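Local coordinates for hemolysin-related protein (Vibrio cholerae serotype O1, PDB 5V6F) that binds mammalian-type glycans such as mannotriose through its second beta-prism lectin domain, probably contributing to host targeting by this biofilm protein, at residues Ala58-Leu62 with Asp63-Ser67. Sequence-based numbering, arbitrary orientation.
Sequences APIAL and DQLQS
A61 and Q64 close the first of two overlapping type I beta turns, a worked example of how a beta-prism lectin fold passes its chain from one antiparallel sheet to the next. Q64 N donates to A61 O at 2.9 Å; the bond is bent (143° at the hydrogen), and the donor stands above the carbonyl plane, 57° out of it. One residue on, L65 N reaches L62 O at 3.3 Å, a weak bond that closes the second turn just as strand 65-75 begins. A water lies 2.7 Å from L62 O and 2.8 Å from L65 O, between the carbonyls at the two ends of the second turn.

Outside the turn, Q64 runs its side chain, extended beyond CG, back alongside the turn, and the flat face of its amide lies over the A61 methyl, with CD 3.3 Å from A61 CB. D63 adds its carboxylate to the same methyl, OD1 approaching A61 CB to 3.6 Å. Strands 55-61 and 65-75 meet the glycan pocket at their far ends, near G54 and Y75, so the turn sits at the opposite pole of the domain.

Towards the interior, I60 and L65 both pack on F87, while L62 reaches V19, M25 and I119. I60 CG2 only brushes L65 CD1, at 4.4 Å. With CG anti to the backbone N (chi1 -178°), L65 extends alongside L62, pointing the same way, and their CD2 methyls meet at 4.1 Å.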
loop_
_atom_site.group_PDB
_atom_site.type_symbol
_atom_site.label_atom_id
_atom_site.label_comp_id
_atom_site.label_asym_id
_atom_site.label_seq_id
_atom_site.Cartn_x
_atom_site.Cartn_y
_atom_site.Cartn_z
ATOM N N ALA A 58 2.215 6.586 -10.421
ATOM C CA ALA A 58 2.775 5.614 -11.341
ATOM C C ALA A 58 2.784 4.242 -10.675
ATOM O O ALA A 58 3.069 4.137 -9.474
ATOM C CB ALA A 58 4.192 6.016 -11.750
ATOM N N PRO A 59 2.466 3.174 -11.405
ATOM C CA PRO A 59 2.378 1.855 -10.775
ATOM C C PRO A 59 3.738 1.319 -10.365
ATOM O O PRO A 59 4.777 1.674 -10.929
ATOM C CB PRO A 59 1.745 0.981 -11.863
ATOM C CG PRO A 59 2.113 1.648 -13.138
ATOM C CD PRO A 59 2.130 3.119 -12.839
ATOM N N ILE A 60 3.709 0.447 -9.367
ATOM C CA ILE A 60 4.889 -0.270 -8.904
ATOM C C ILE A 60 4.967 -1.600 -9.643
ATOM O O ILE A 60 4.009 -2.384 -9.634
ATOM C CB ILE A 60 4.828 -0.490 -7.382
ATOM C CG1 ILE A 60 4.655 0.844 -6.647
ATOM C CG2 ILE A 60 6.063 -1.224 -6.888
ATOM C CD1 ILE A 60 5.775 1.836 -6.867
ATOM N N ALA A 61 6.105 -1.855 -10.284
ATOM C CA ALA A 61 6.329 -3.124 -10.974
ATOM C C ALA A 61 6.688 -4.169 -9.923
ATOM O O ALA A 61 7.803 -4.189 -9.400
ATOM C CB ALA A 61 7.421 -2.982 -12.026
ATOM N N LEU A 62 5.732 -5.046 -9.610
ATOM C CA LEU A 62 5.922 -5.995 -8.520
ATOM C C LEU A 62 6.991 -7.028 -8.835
ATOM O O LEU A 62 7.615 -7.567 -7.914
ATOM C CB LEU A 62 4.604 -6.695 -8.204
ATOM C CG LEU A 62 3.520 -5.805 -7.595
ATOM C CD1 LEU A 62 2.236 -6.595 -7.424
ATOM C CD2 LEU A 62 3.971 -5.219 -6.263
ATOM N N ASP A 63 7.200 -7.341 -10.113
ATOM C CA ASP A 63 8.289 -8.240 -10.468
ATOM C C ASP A 63 9.644 -7.578 -10.280
ATOM O O ASP A 63 10.665 -8.272 -10.259
ATOM C CB ASP A 63 8.139 -8.712 -11.915
ATOM C CG ASP A 63 8.088 -7.560 -12.900
ATOM O OD1 ASP A 63 7.417 -6.548 -12.604
ATOM O OD2 ASP A 63 8.727 -7.664 -13.967
ATOM N N GLN A 64 9.667 -6.259 -10.135
ATOM C CA GLN A 64 10.887 -5.501 -9.920
ATOM C C GLN A 64 11.059 -5.080 -8.464
ATOM O O GLN A 64 12.069 -4.456 -8.127
ATOM C CB GLN A 64 10.885 -4.283 -10.850
ATOM C CG GLN A 64 11.005 -4.670 -12.325
ATOM C CD GLN A 64 10.380 -3.656 -13.270
ATOM O OE1 GLN A 64 9.709 -4.022 -14.236
ATOM N NE2 GLN A 64 10.605 -2.378 -13.000
ATOM N N LEU A 65 10.124 -5.444 -7.589
ATOM C CA LEU A 65 10.144 -4.976 -6.209
ATOM C C LEU A 65 11.113 -5.800 -5.368
ATOM O O LEU A 65 11.073 -7.035 -5.382
ATOM C CB LEU A 65 8.737 -5.043 -5.613
ATOM C CG LEU A 65 8.560 -4.550 -4.179
ATOM C CD1 LEU A 65 8.914 -3.071 -4.059
ATOM C CD2 LEU A 65 7.134 -4.810 -3.718
ATOM N N GLN A 66 11.980 -5.112 -4.627
ATOM C CA GLN A 66 12.896 -5.768 -3.705
ATOM C C GLN A 66 12.381 -5.744 -2.272
ATOM O O GLN A 66 12.354 -6.785 -1.612
ATOM C CB GLN A 66 14.283 -5.118 -3.771
ATOM C CG GLN A 66 15.283 -5.713 -2.782
ATOM C CD GLN A 66 16.682 -5.148 -2.936
ATOM O OE1 GLN A 66 16.956 -4.368 -3.850
ATOM N NE2 GLN A 66 17.577 -5.540 -2.037
ATOM N N SER A 67 11.950 -4.583 -1.782
ATOM C CA SER A 67 11.517 -4.476 -0.397
ATOM C C SER A 67 10.562 -3.304 -0.240
ATOM O O SER A 67 10.495 -2.408 -1.087
ATOM C CB SER A 67 12.715 -4.304 0.539
ATOM O OG SER A 67 13.378 -3.076 0.277
HETATM O O HOH W 1 9.599 -9.015 -6.702
#